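Local coordinates for protein succinate-semialdehyde dehydrogenase (Streptococcus pyogenes MGAS1882, PDB 4OGD) that probably oxidises succinic semialdehyde to succinate with NADP+ as cofactor, as a member of the aldehyde dehydrogenase family, at residues A[26-31]-A[180-185]; A[38-43]-A[119-124]; A[47-52]-A[98-103]; A[138-143]-A[436-441]. All coordinates share one frame; numbering follows the deposited sequence.

Contact 1. Residues A[26-31]-A[180-185]; sequences ADVLER and SITNLF
Thr182 meets helix 22-41 with both branches of its side chain, opposite Val28, whose CA lies 7.4 Å from its own. The methyl CG2 approaches Val28 tip to tip, with 3.6 Å between Thr182 CG2 and Val28 CG1. The hydroxyl oxygen accepts from Arg31, one helical turn further on: Arg31 NH2 donates to Thr182 OG1 over 2.9 Å. An N-H...O angle of 134° makes this a bent bond, and OG1 stands 20° from the guanidinium plane, so the threonine comes to the edge of that group and not over a face. Arg31 gets there by leaving the helix extended and then turning at chi3 (66°), which turns NH2 toward the threonine; Thr182 CG2 lies 3.6 Å from Arg31 NH2 as well.

The backbone of Thr182 is bonded to Met152 and Leu154, which places 181-183 in parallel beside strand 152-155, at one margin of the mixed sheet. Five successive parallel strands, in the order 3-2-1-4-5, identify this sheet as the Rossmann-type nucleotide-binding fold of the aldehyde dehydrogenases. Asn183 points the other way, to Ala164 of helix 161-173, so the strand has helices on both its faces; Asn183 ND2 sits 3.2 Å above the plane of the Phe185 ring, over the centre.

Leu184 returns to the first helix less directly. Its side-chain end bends toward the helix, and Leu184 CD2 comes within 4.0 Å of Val28 CG1, in an apolar patch that Leu25 and Val153 extend.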
loop_
_atom_site.group_PDB
_atom_site.type_symbol
_atom_site.label_atom_id
_atom_site.label_comp_id
_atom_site.label_asym_id
_atom_site.label_seq_id
_atom_site.Cartn_x
_atom_site.Cartn_y
_atom_site.Cartn_z
ATOM N N ALA A 26 24.564 -9.212 -5.434
ATOM C CA ALA A 26 24.423 -9.914 -4.163
ATOM C C ALA A 26 25.189 -9.186 -3.062
ATOM O O ALA A 26 24.681 -9.004 -1.951
ATOM C CB ALA A 26 24.897 -11.366 -4.282
ATOM N N ASP A 27 26.410 -8.764 -3.375
ATOM C CA ASP A 27 27.226 -8.045 -2.401
ATOM C C ASP A 27 26.547 -6.753 -1.932
ATOM O O ASP A 27 26.547 -6.443 -0.736
ATOM C CB ASP A 27 28.626 -7.772 -2.958
ATOM C CG ASP A 27 29.429 -9.046 -3.164
ATOM O OD1 ASP A 27 29.026 -10.103 -2.637
ATOM O OD2 ASP A 27 30.473 -8.986 -3.846
ATOM N N VAL A 28 25.959 -6.020 -2.871
ATOM C CA VAL A 28 25.222 -4.798 -2.549
ATOM C C VAL A 28 24.012 -5.065 -1.654
ATOM O O VAL A 28 23.780 -4.333 -0.689
ATOM C CB VAL A 28 24.803 -4.036 -3.835
ATOM C CG1 VAL A 28 23.795 -2.941 -3.514
ATOM C CG2 VAL A 28 26.025 -3.434 -4.502
ATOM N N LEU A 29 23.247 -6.111 -1.953
ATOM C CA LEU A 29 22.093 -6.423 -1.111
ATOM C C LEU A 29 22.505 -6.816 0.299
ATOM O O LEU A 29 21.863 -6.416 1.274
ATOM C CB LEU A 29 21.215 -7.508 -1.740
ATOM C CG LEU A 29 20.529 -7.121 -3.054
ATOM C CD1 LEU A 29 19.664 -8.274 -3.545
ATOM C CD2 LEU A 29 19.687 -5.859 -2.892
ATOM N N GLU A 30 23.582 -7.591 0.420
ATOM C CA GLU A 30 24.049 -7.978 1.746
ATOM C C GLU A 30 24.509 -6.760 2.540
ATOM O O GLU A 30 24.170 -6.615 3.715
ATOM C CB GLU A 30 25.160 -9.029 1.664
ATOM C CG GLU A 30 25.614 -9.551 3.033
ATOM C CD GLU A 30 24.548 -10.354 3.780
ATOM O OE1 GLU A 30 23.413 -10.554 3.270
ATOM O OE2 GLU A 30 24.855 -10.801 4.905
ATOM N N ARG A 31 25.260 -5.876 1.890
ATOM C CA ARG A 31 25.737 -4.665 2.552
ATOM C C ARG A 31 24.559 -3.826 3.023
ATOM O O ARG A 31 24.570 -3.282 4.124
ATOM C CB ARG A 31 26.617 -3.834 1.613
ATOM C CG ARG A 31 27.131 -2.542 2.242
ATOM C CD ARG A 31 28.010 -1.767 1.271
ATOM N NE ARG A 31 27.262 -1.271 0.116
ATOM C CZ ARG A 31 27.816 -0.644 -0.918
ATOM N NH1 ARG A 31 29.131 -0.446 -0.949
ATOM N NH2 ARG A 31 27.068 -0.220 -1.934
ATOM N N SER A 180 23.766 3.246 2.072
ATOM C CA SER A 180 22.601 4.106 2.313
ATOM C C SER A 180 21.745 4.213 1.042
ATOM O O SER A 180 20.512 4.100 1.083
ATOM C CB SER A 180 23.027 5.495 2.807
ATOM O OG SER A 180 23.618 5.413 4.099
ATOM N N ILE A 181 22.409 4.431 -0.083
ATOM C CA ILE A 181 21.786 4.220 -1.382
ATOM C C ILE A 181 22.836 3.684 -2.347
ATOM O O ILE A 181 23.994 4.114 -2.323
ATOM C CB ILE A 181 21.084 5.503 -1.929
ATOM C CG1 ILE A 181 20.242 5.163 -3.168
ATOM C CG2 ILE A 181 22.090 6.617 -2.224
ATOM C CD1 ILE A 181 19.297 6.278 -3.589
ATOM N N THR A 182 22.451 2.717 -3.170
ATOM C CA THR A 182 23.371 2.173 -4.161
ATOM C C THR A 182 22.676 2.104 -5.507
ATOM O O THR A 182 21.579 1.543 -5.632
ATOM C CB THR A 182 23.855 0.772 -3.777
ATOM O OG1 THR A 182 24.394 0.796 -2.450
ATOM C CG2 THR A 182 24.927 0.286 -4.754
ATOM N N ASN A 183 23.305 2.688 -6.518
ATOM C CA ASN A 183 22.772 2.598 -7.864
ATOM C C ASN A 183 23.020 1.203 -8.447
ATOM O O ASN A 183 24.099 0.630 -8.273
ATOM C CB ASN A 183 23.406 3.657 -8.764
ATOM C CG ASN A 183 22.928 3.543 -10.182
ATOM O OD1 ASN A 183 21.723 3.527 -10.431
ATOM N ND2 ASN A 183 23.860 3.398 -11.123
ATOM N N LEU A 184 22.024 0.660 -9.141
ATOM C CA LEU A 184 22.158 -0.659 -9.758
ATOM C C LEU A 184 22.039 -0.588 -11.279
ATOM O O LEU A 184 20.939 -0.412 -11.814
ATOM C CB LEU A 184 21.079 -1.608 -9.227
ATOM C CG LEU A 184 20.801 -1.667 -7.729
ATOM C CD1 LEU A 184 19.662 -2.646 -7.467
ATOM C CD2 LEU A 184 22.044 -2.076 -6.949
ATOM N N PHE A 185 23.162 -0.714 -11.983
ATOM C CA PHE A 185 23.115 -0.805 -13.436
ATOM C C PHE A 185 22.780 -2.252 -13.787
ATOM O O PHE A 185 23.662 -3.041 -14.129
ATOM C CB PHE A 185 24.456 -0.393 -14.063
ATOM C CG PHE A 185 24.713 1.100 -14.057
ATOM C CD1 PHE A 185 23.707 1.998 -14.397
ATOM C CD2 PHE A 185 25.963 1.601 -13.721
ATOM C CE1 PHE A 185 23.939 3.360 -14.394
ATOM C CE2 PHE A 185 26.206 2.971 -13.723
ATOM C CZ PHE A 185 25.192 3.851 -14.060
#

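Contact 2. Residues A[38-43]-A[119-124]; sequences KWRKED and KQSTGV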
loop_
_atom_site.group_PDB
_atom_site.type_symbol
_atom_site.label_atom_id
_atom_site.label_comp_id
_atom_site.label_asym_id
_atom_site.label_seq_id
_atom_site.Cartn_x
_atom_site.Cartn_y
_atom_site.Cartn_z
ATOM N N LYS A 38 22.274 -2.743 11.393
ATOM C CA LYS A 38 23.071 -1.822 12.199
ATOM C C LYS A 38 22.245 -0.644 12.710
ATOM O O LYS A 38 22.331 -0.263 13.877
ATOM C CB LYS A 38 24.289 -1.327 11.403
ATOM C CG LYS A 38 25.069 -0.199 12.084
ATOM C CD LYS A 38 26.305 0.164 11.283
ATOM C CE LYS A 38 27.040 1.339 11.908
ATOM N NZ LYS A 38 28.329 1.560 11.202
ATOM N N TRP A 39 21.432 -0.068 11.832
ATOM C CA TRP A 39 20.624 1.080 12.201
ATOM C C TRP A 39 19.470 0.697 13.132
ATOM O O TRP A 39 18.945 1.543 13.853
ATOM C CB TRP A 39 20.099 1.773 10.947
ATOM C CG TRP A 39 21.133 2.582 10.210
ATOM C CD1 TRP A 39 22.347 3.020 10.685
ATOM C CD2 TRP A 39 21.037 3.054 8.860
ATOM N NE1 TRP A 39 22.999 3.745 9.704
ATOM C CE2 TRP A 39 22.217 3.778 8.578
ATOM C CE3 TRP A 39 20.063 2.939 7.862
ATOM C CZ2 TRP A 39 22.448 4.381 7.336
ATOM C CZ3 TRP A 39 20.292 3.536 6.633
ATOM C CH2 TRP A 39 21.474 4.253 6.380
ATOM N N ARG A 40 19.077 -0.575 13.113
ATOM C CA ARG A 40 18.093 -1.076 14.078
ATOM C C ARG A 40 18.716 -1.318 15.452
ATOM O O ARG A 40 18.085 -1.066 16.482
ATOM C CB ARG A 40 17.444 -2.370 13.582
ATOM C CG ARG A 40 16.269 -2.166 12.652
ATOM C CD ARG A 40 15.151 -1.364 13.310
ATOM N NE ARG A 40 14.475 -2.105 14.370
ATOM C CZ ARG A 40 13.330 -2.760 14.210
ATOM N NH1 ARG A 40 12.725 -2.763 13.031
ATOM N NH2 ARG A 40 12.787 -3.403 15.235
ATOM N N LYS A 41 19.955 -1.804 15.454
ATOM C CA LYS A 41 20.657 -2.172 16.683
ATOM C C LYS A 41 21.273 -0.980 17.409
ATOM O O LYS A 41 21.319 -0.953 18.643
ATOM C CB LYS A 41 21.763 -3.181 16.371
ATOM C CG LYS A 41 22.512 -3.665 17.604
ATOM C CD LYS A 41 23.647 -4.609 17.245
ATOM C CE LYS A 41 24.282 -5.181 18.500
ATOM N NZ LYS A 41 25.315 -6.205 18.190
ATOM N N GLU A 42 21.776 -0.016 16.639
ATOM C CA GLU A 42 22.425 1.173 17.189
ATOM C C GLU A 42 21.689 2.421 16.711
ATOM O O GLU A 42 21.230 2.466 15.569
ATOM C CB GLU A 42 23.879 1.240 16.722
ATOM C CG GLU A 42 24.665 -0.056 16.918
ATOM C CD GLU A 42 26.032 -0.030 16.248
ATOM O OE1 GLU A 42 26.347 0.965 15.564
ATOM O OE2 GLU A 42 26.790 -1.014 16.402
ATOM N N ASP A 43 21.591 3.428 17.578
ATOM C CA ASP A 43 20.923 4.686 17.239
ATOM C C ASP A 43 21.847 5.602 16.442
ATOM O O ASP A 43 22.786 6.182 16.984
ATOM C CB ASP A 43 20.452 5.395 18.510
ATOM C CG ASP A 43 19.630 6.642 18.223
ATOM O OD1 ASP A 43 19.473 7.022 17.044
ATOM O OD2 ASP A 43 19.143 7.254 19.196
ATOM N N LYS A 119 7.115 3.802 14.905
ATOM C CA LYS A 119 7.333 3.835 13.466
ATOM C C LYS A 119 8.755 3.391 13.218
ATOM O O LYS A 119 9.706 4.116 13.506
ATOM C CB LYS A 119 7.074 5.230 12.902
ATOM C CG LYS A 119 5.606 5.616 12.931
ATOM C CD LYS A 119 5.393 7.091 12.614
ATOM C CE LYS A 119 3.910 7.419 12.619
ATOM N NZ LYS A 119 3.644 8.885 12.473
ATOM N N GLN A 120 8.903 2.175 12.707
ATOM C CA GLN A 120 10.216 1.555 12.636
ATOM C C GLN A 120 10.622 1.239 11.209
ATOM O O GLN A 120 9.768 1.074 10.328
ATOM C CB GLN A 120 10.226 0.276 13.483
ATOM C CG GLN A 120 9.960 0.542 14.962
ATOM C CD GLN A 120 10.072 -0.702 15.799
ATOM O OE1 GLN A 120 9.419 -1.702 15.521
ATOM N NE2 GLN A 120 10.924 -0.659 16.821
ATOM N N SER A 121 11.928 1.161 10.975
ATOM C CA SER A 121 12.424 0.716 9.678
ATOM C C SER A 121 12.044 -0.737 9.442
ATOM O O SER A 121 11.751 -1.480 10.387
ATOM C CB SER A 121 13.942 0.861 9.602
ATOM O OG SER A 121 14.557 0.039 10.584
ATOM N N THR A 122 12.056 -1.136 8.177
ATOM C CA THR A 122 11.710 -2.497 7.800
ATOM C C THR A 122 12.810 -3.243 7.059
ATOM O O THR A 122 12.918 -4.461 7.190
ATOM C CB THR A 122 10.413 -2.534 6.976
ATOM O OG1 THR A 122 10.499 -1.596 5.893
ATOM C CG2 THR A 122 9.234 -2.159 7.854
ATOM N N GLY A 123 13.632 -2.533 6.293
ATOM C CA GLY A 123 14.665 -3.203 5.520
ATOM C C GLY A 123 15.124 -2.458 4.284
ATOM O O GLY A 123 15.092 -1.231 4.250
ATOM N N VAL A 124 15.556 -3.203 3.269
ATOM C CA VAL A 124 16.073 -2.601 2.038
ATOM C C VAL A 124 14.917 -2.300 1.087
ATOM O O VAL A 124 14.051 -3.148 0.853
ATOM C CB VAL A 124 17.096 -3.520 1.342
ATOM C CG1 VAL A 124 17.686 -2.839 0.102
ATOM C CG2 VAL A 124 18.197 -3.910 2.322
HETATM O O HOH W 1 10.179 -3.925 14.638
#
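Arg40 lies across the end of strand 113-120, its chain folded at two successive bonds so that different parts of it meet Ser121 and Gln120. CG starts beside the backbone N; the turns at chi2 (-59°) and chi3 then fold the chain so that CG and CD pass the serine hydroxyl. Arg40 CD is only 3.1 Å from Ser121 OG, a tight carbon-to-oxygen approach. Beyond it, Arg40 NH1 reaches the main-chain Ser121 O at 3.1 Å, near the guanidinium plane and at its edge. With an N-H...O angle of 121° this hydrogen bond is weak.

Gln120 has the contrasting conformation. Its chain runs extended beyond CG and crosses the arginine at about a right angle, laying the amide over one face of the guanidinium, with Gln120 NE2 3.7 Å from Arg40 NH2. The two planes are 38° apart, too far from parallel for a flat stack. Water 1 bridges the two side chains: it accepts from Arg40 NH2 over 2.7 Å and donates to Gln120 OE1, an approach that is unusually short at 2.5 Å. That oxygen is also bonded to His450 ND1, while NE2 donates to the carbonyl oxygen of Ala405 in the second subunit, so the amide's rotation is fixed from both ends.

Ala405 of the second subunit packs on Arg40 too. The contact joins the C-terminal part of helix 22-41 to the antiparallel sheet of strands 106-107, 113-120 and 448-455, consistent with the oligomerisation domain of aldehyde dehydrogenases.

Contact 3. Residues A[47-52]-A[98-103]; sequences ERKAQL and KADEFL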
loop_
_atom_site.group_PDB
_atom_site.type_symbol
_atom_site.label_atom_id
_atom_site.label_comp_id
_atom_site.label_asym_id
_atom_site.label_seq_id
_atom_site.Cartn_x
_atom_site.Cartn_y
_atom_site.Cartn_z
ATOM N N GLU A 47 23.111 11.157 13.135
ATOM C CA GLU A 47 24.071 11.110 12.042
ATOM C C GLU A 47 23.363 11.181 10.693
ATOM O O GLU A 47 23.779 11.926 9.806
ATOM C CB GLU A 47 24.908 9.837 12.109
ATOM C CG GLU A 47 25.897 9.798 13.249
ATOM C CD GLU A 47 26.621 8.474 13.323
ATOM O OE1 GLU A 47 26.107 7.476 12.768
ATOM O OE2 GLU A 47 27.709 8.426 13.926
ATOM N N ARG A 48 22.295 10.408 10.533
ATOM C CA ARG A 48 21.583 10.427 9.258
ATOM C C ARG A 48 20.939 11.788 9.007
ATOM O O ARG A 48 20.926 12.265 7.875
ATOM C CB ARG A 48 20.557 9.288 9.152
ATOM C CG ARG A 48 21.197 7.911 9.140
ATOM C CD ARG A 48 20.227 6.805 8.688
ATOM N NE ARG A 48 18.981 6.810 9.443
ATOM C CZ ARG A 48 18.821 6.201 10.615
ATOM N NH1 ARG A 48 19.838 5.540 11.171
ATOM N NH2 ARG A 48 17.651 6.265 11.238
ATOM N N LYS A 49 20.424 12.427 10.054
ATOM C CA LYS A 49 19.861 13.766 9.889
ATOM C C LYS A 49 20.925 14.735 9.389
ATOM O O LYS A 49 20.688 15.506 8.461
ATOM C CB LYS A 49 19.253 14.281 11.200
ATOM C CG LYS A 49 17.923 13.616 11.544
ATOM C CD LYS A 49 17.574 13.772 13.013
ATOM C CE LYS A 49 17.462 15.228 13.418
ATOM N NZ LYS A 49 17.008 15.361 14.841
ATOM N N ALA A 50 22.099 14.691 10.009
ATOM C CA ALA A 50 23.189 15.575 9.614
ATOM C C ALA A 50 23.662 15.265 8.200
ATOM O O ALA A 50 23.975 16.173 7.428
ATOM C CB ALA A 50 24.350 15.454 10.594
ATOM N N GLN A 51 23.741 13.983 7.870
ATOM C CA GLN A 51 24.174 13.574 6.540
ATOM C C GLN A 51 23.191 14.021 5.460
ATOM O O GLN A 51 23.600 14.433 4.379
ATOM C CB GLN A 51 24.393 12.058 6.500
ATOM C CG GLN A 51 25.635 11.611 7.279
ATOM C CD GLN A 51 25.538 10.188 7.773
ATOM O OE1 GLN A 51 24.641 9.447 7.382
ATOM N NE2 GLN A 51 26.464 9.794 8.650
ATOM N N LEU A 52 21.896 13.953 5.754
ATOM C CA LEU A 52 20.888 14.415 4.798
ATOM C C LEU A 52 20.931 15.936 4.600
ATOM O O LEU A 52 20.787 16.432 3.486
ATOM C CB LEU A 52 19.484 13.944 5.211
ATOM C CG LEU A 52 18.372 14.146 4.182
ATOM C CD1 LEU A 52 18.721 13.493 2.845
ATOM C CD2 LEU A 52 17.053 13.600 4.726
ATOM N N LYS A 98 12.159 17.366 9.895
ATOM C CA LYS A 98 10.927 16.780 10.406
ATOM C C LYS A 98 11.139 15.419 11.056
ATOM O O LYS A 98 10.198 14.845 11.593
ATOM C CB LYS A 98 9.904 16.634 9.280
ATOM C CG LYS A 98 9.317 17.938 8.765
ATOM C CD LYS A 98 8.378 18.556 9.787
ATOM C CE LYS A 98 7.865 19.901 9.303
ATOM N NZ LYS A 98 6.916 20.523 10.276
ATOM N N ALA A 99 12.372 14.917 11.012
ATOM C CA ALA A 99 12.673 13.561 11.462
ATOM C C ALA A 99 12.107 13.227 12.843
ATOM O O ALA A 99 11.386 12.239 13.000
ATOM C CB ALA A 99 14.172 13.312 11.420
ATOM N N ASP A 100 12.423 14.044 13.846
ATOM C CA ASP A 100 11.990 13.741 15.210
ATOM C C ASP A 100 10.468 13.692 15.339
ATOM O O ASP A 100 9.919 12.779 15.962
ATOM C CB ASP A 100 12.571 14.744 16.212
ATOM C CG ASP A 100 14.081 14.678 16.297
ATOM O OD1 ASP A 100 14.662 13.628 15.957
ATOM O OD2 ASP A 100 14.691 15.689 16.712
ATOM N N GLU A 101 9.793 14.670 14.746
ATOM C CA GLU A 101 8.337 14.726 14.785
ATOM C C GLU A 101 7.708 13.529 14.066
ATOM O O GLU A 101 6.733 12.934 14.538
ATOM C CB GLU A 101 7.840 16.025 14.143
ATOM C CG GLU A 101 6.316 16.087 14.037
ATOM C CD GLU A 101 5.824 17.287 13.251
ATOM O OE1 GLU A 101 6.559 18.292 13.171
ATOM O OE2 GLU A 101 4.703 17.219 12.706
ATOM N N PHE A 102 8.271 13.184 12.916
ATOM C CA PHE A 102 7.700 12.121 12.089
ATOM C C PHE A 102 7.968 10.727 12.656
ATOM O O PHE A 102 7.257 9.777 12.325
ATOM C CB PHE A 102 8.229 12.209 10.657
ATOM C CG PHE A 102 7.644 13.342 9.849
ATOM C CD1 PHE A 102 6.714 14.224 10.402
ATOM C CD2 PHE A 102 8.020 13.511 8.524
ATOM C CE1 PHE A 102 6.182 15.257 9.645
ATOM C CE2 PHE A 102 7.487 14.536 7.756
ATOM C CZ PHE A 102 6.565 15.412 8.319
ATOM N N LEU A 103 8.996 10.605 13.494
ATOM C CA LEU A 103 9.371 9.312 14.081
ATOM C C LEU A 103 8.835 9.102 15.495
ATOM O O LEU A 103 9.005 8.026 16.074
ATOM C CB LEU A 103 10.892 9.172 14.094
ATOM C CG LEU A 103 11.542 8.837 12.756
ATOM C CD1 LEU A 103 13.048 9.026 12.816
ATOM C CD2 LEU A 103 11.197 7.399 12.388
HETATM O O HOH W 2 14.178 16.359 13.571
#
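Lys49 carries this helix-to-helix contact almost alone, meeting Ala99 with its aliphatic part and Asp100 with its ammonium group. Arg48, just before it, turns instead to helix 136-148, where its NH2 donates to Ile147 O. The CA atoms of Lys49 and Ala99 are 7.4 Å apart, and the alanine methyl packs against the lysine chain: Lys49 CG and CD are each 3.8 Å from Ala99 CB. A bend at chi3 (60°) then lifts the tip away from the alanine and toward the aspartate, which the lysine crosses at about a right angle. Lys49 NZ stands 3.0 Å from Asp100 OD2 and 3.1 Å from Asp100 OD1. The nearly equal distances show a salt bridge shared over the whole carboxylate, though each hydrogen bond in it is weak. Glu46, one turn earlier on the lysine's own helix, is its stronger partner, so the ammonium group has two acidic partners.

Water 2 lies beside the ion pair, between Lys49 NZ and Asp100 N. It accepts a hydrogen bond of 2.9 Å from Asp100 N, and a weak one from Lys49 NZ. The helix is kinked here, Asp100 N having no bond to the preceding turn, so the water supplies the missing acceptor.

Further along the first segment, Leu52 turns to the second helix at an earlier level, touching Ala92 and Tyr95. Helix 136-148 completes the group: Ile147 packs against both Leu52 and Ala99, and Val148 touches Leu103. Helices 45-61 and 78-103 therefore meet over the C-terminal part of helix 136-148, while Lys98 NZ forms a salt bridge with Glu109 of the second subunit.

Contact 4. Residues A[138-143]-A[436-441]; sequences IMRVFA and RELSEL
Glu437 OE1 lies at the edge of the Arg140 guanidinium, with the guanidinium and carboxylate planes 77° apart. Arg140 NE and NH2 both use the side of the group to grip this one oxygen, which lies near the guanidinium plane. Arg140 NE donates to Glu437 OE1 over 2.8 Å, nearly along the C-O axis, whereas Arg140 NH2 reaches the same OE1 at 3.0 Å from above the carboxylate plane, 50° out of it. Phe426 adds a cation-pi interaction, and the hydroxyl of Tyr136 is bonded to NH1.

Glu437 OE2 points elsewhere, to the methyl Val141 CG1 at a close 3.2 Å. Glu437, extended beyond CG, and Arg140 cross at about a right angle, and the arginine's bend at chi3 (-36°) turns the edge that carries NE and NH2 toward Glu437 OE1. Leu438 crosses the aliphatic part of the arginine, with Leu438 CD1 3.6 Å from Arg140 CD.

Water 3 ties the main chains together, donating to Arg140 O over 2.8 Å and accepting from Leu438 N over 2.9 Å. Just beyond, Ser439 OG accepts from Leu441 N in an ST turn that shapes the loop.

All four touching residues are buried, so the loop before strand 448-455 is held to helix 136-148 by an ion pair within the protein. Two donors on one oxygen would probably stabilise the ionised carboxylate and draw its charge toward OE1.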
loop_
_atom_site.group_PDB
_atom_site.type_symbol
_atom_site.label_atom_id
_atom_site.label_comp_id
_atom_site.label_asym_id
_atom_site.label_seq_id
_atom_site.Cartn_x
_atom_site.Cartn_y
_atom_site.Cartn_z
ATOM N N ILE A 138 14.224 10.564 -7.295
ATOM C CA ILE A 138 15.006 9.823 -6.301
ATOM C C ILE A 138 14.827 10.441 -4.921
ATOM O O ILE A 138 14.553 9.741 -3.942
ATOM C CB ILE A 138 16.517 9.801 -6.611
ATOM C CG1 ILE A 138 16.794 9.205 -7.992
ATOM C CG2 ILE A 138 17.249 8.982 -5.553
ATOM C CD1 ILE A 138 18.267 9.349 -8.413
ATOM N N MET A 139 14.976 11.757 -4.838
ATOM C CA MET A 139 14.986 12.422 -3.541
ATOM C C MET A 139 13.664 12.231 -2.800
ATOM O O MET A 139 13.648 12.100 -1.570
ATOM C CB MET A 139 15.324 13.915 -3.686
ATOM C CG MET A 139 15.594 14.603 -2.339
ATOM S SD MET A 139 17.051 13.935 -1.517
ATOM C CE MET A 139 18.296 14.939 -2.320
ATOM N N ARG A 140 12.563 12.177 -3.547
ATOM C CA ARG A 140 11.240 11.999 -2.941
ATOM C C ARG A 140 11.168 10.743 -2.094
ATOM O O ARG A 140 10.441 10.707 -1.103
ATOM C CB ARG A 140 10.129 11.964 -4.004
ATOM C CG ARG A 140 9.789 13.332 -4.581
ATOM C CD ARG A 140 8.364 13.443 -5.134
ATOM N NE ARG A 140 7.873 12.238 -5.787
ATOM C CZ ARG A 140 7.023 12.229 -6.816
ATOM N NH1 ARG A 140 6.575 13.364 -7.339
ATOM N NH2 ARG A 140 6.640 11.075 -7.339
ATOM N N VAL A 141 11.908 9.712 -2.488
ATOM C CA VAL A 141 11.884 8.459 -1.740
ATOM C C VAL A 141 13.145 8.205 -0.928
ATOM O O VAL A 141 13.066 7.588 0.133
ATOM C CB VAL A 141 11.562 7.239 -2.636
ATOM C CG1 VAL A 141 10.163 7.365 -3.181
ATOM C CG2 VAL A 141 12.556 7.111 -3.773
ATOM N N PHE A 142 14.302 8.683 -1.397
ATOM C CA PHE A 142 15.514 8.507 -0.607
ATOM C C PHE A 142 15.440 9.255 0.728
ATOM O O PHE A 142 15.785 8.692 1.771
ATOM C CB PHE A 142 16.764 8.940 -1.383
ATOM C CG PHE A 142 17.994 8.993 -0.528
ATOM C CD1 PHE A 142 18.582 7.821 -0.074
ATOM C CD2 PHE A 142 18.537 10.212 -0.146
ATOM C CE1 PHE A 142 19.711 7.861 0.742
ATOM C CE2 PHE A 142 19.659 10.255 0.678
ATOM C CZ PHE A 142 20.242 9.087 1.111
ATOM N N ALA A 143 15.017 10.518 0.700
ATOM C CA ALA A 143 15.027 11.329 1.923
ATOM C C ALA A 143 14.240 10.688 3.079
ATOM O O ALA A 143 14.794 10.500 4.166
ATOM C CB ALA A 143 14.560 12.771 1.655
ATOM N N ARG A 436 1.285 7.807 -1.629
ATOM C CA ARG A 436 1.611 9.223 -1.718
ATOM C C ARG A 436 3.078 9.409 -1.389
ATOM O O ARG A 436 3.634 8.679 -0.564
ATOM C CB ARG A 436 0.750 10.047 -0.747
ATOM C CG ARG A 436 -0.746 10.026 -1.044
ATOM C CD ARG A 436 -1.032 10.846 -2.300
ATOM N NE ARG A 436 -2.446 10.938 -2.684
ATOM C CZ ARG A 436 -3.080 10.085 -3.488
ATOM N NH1 ARG A 436 -2.463 9.014 -3.975
ATOM N NH2 ARG A 436 -4.348 10.306 -3.809
ATOM N N GLU A 437 3.707 10.369 -2.057
ATOM C CA GLU A 437 5.077 10.764 -1.738
ATOM C C GLU A 437 5.108 12.220 -1.288
ATOM O O GLU A 437 4.202 12.990 -1.610
ATOM C CB GLU A 437 6.015 10.500 -2.928
ATOM C CG GLU A 437 6.241 8.998 -3.138
ATOM C CD GLU A 437 7.133 8.642 -4.313
ATOM O OE1 GLU A 437 7.688 9.546 -4.989
ATOM O OE2 GLU A 437 7.293 7.426 -4.556
ATOM N N LEU A 438 6.149 12.582 -0.538
ATOM C CA LEU A 438 6.253 13.903 0.100
ATOM C C LEU A 438 5.199 14.110 1.198
ATOM O O LEU A 438 4.295 13.280 1.370
ATOM C CB LEU A 438 6.268 15.051 -0.932
ATOM C CG LEU A 438 7.431 14.995 -1.936
ATOM C CD1 LEU A 438 7.324 16.125 -2.956
ATOM C CD2 LEU A 438 8.790 15.042 -1.225
ATOM N N SER A 439 5.337 15.211 1.942
ATOM C CA SER A 439 4.582 15.457 3.185
ATOM C C SER A 439 4.811 14.344 4.205
ATOM O O SER A 439 5.695 13.499 4.029
ATOM C CB SER A 439 3.078 15.670 2.923
ATOM O OG SER A 439 2.372 14.441 2.802
ATOM N N GLU A 440 4.030 14.327 5.280
ATOM C CA GLU A 440 4.174 13.241 6.239
ATOM C C GLU A 440 3.568 11.956 5.681
ATOM O O GLU A 440 3.952 10.865 6.094
ATOM C CB GLU A 440 3.561 13.582 7.601
ATOM C CG GLU A 440 3.980 12.574 8.690
ATOM C CD GLU A 440 3.517 12.962 10.083
ATOM O OE1 GLU A 440 2.799 13.976 10.217
ATOM O OE2 GLU A 440 3.882 12.246 11.045
ATOM N N LEU A 441 2.627 12.083 4.748
ATOM C CA LEU A 441 2.044 10.894 4.124
ATOM C C LEU A 441 3.119 10.086 3.406
ATOM O O LEU A 441 3.073 8.857 3.375
ATOM C CB LEU A 441 0.924 11.268 3.149
ATOM C CG LEU A 441 -0.316 11.932 3.749
ATOM C CD1 LEU A 441 -1.399 12.147 2.690
ATOM C CD2 LEU A 441 -0.869 11.114 4.919
HETATM O O HOH W 3 7.877 10.320 -0.082
#

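Contacts 1, 2 and 3 are nested along the chain, 3 inside 2 and 2 inside 1, whereas contact 4 crosses contact 1 and follows 2 and 3. Helix 22-41 serves both contacts 1 and 2, whose centres are about 17 Å apart, and helix 45-61, next in the chain, serves contact 3. The centre of contact 3 is about 13 Å from those of contacts 2 and 4 but about 23 Å from that of contact 1. Phe142 of contact 4 packs against Ile181 of contact 1 and Leu52 of contact 3. N-terminal helices are thereby joined to the Rossmann-type sheet, the loop before strand 448-455 and the strands that face the second subunit.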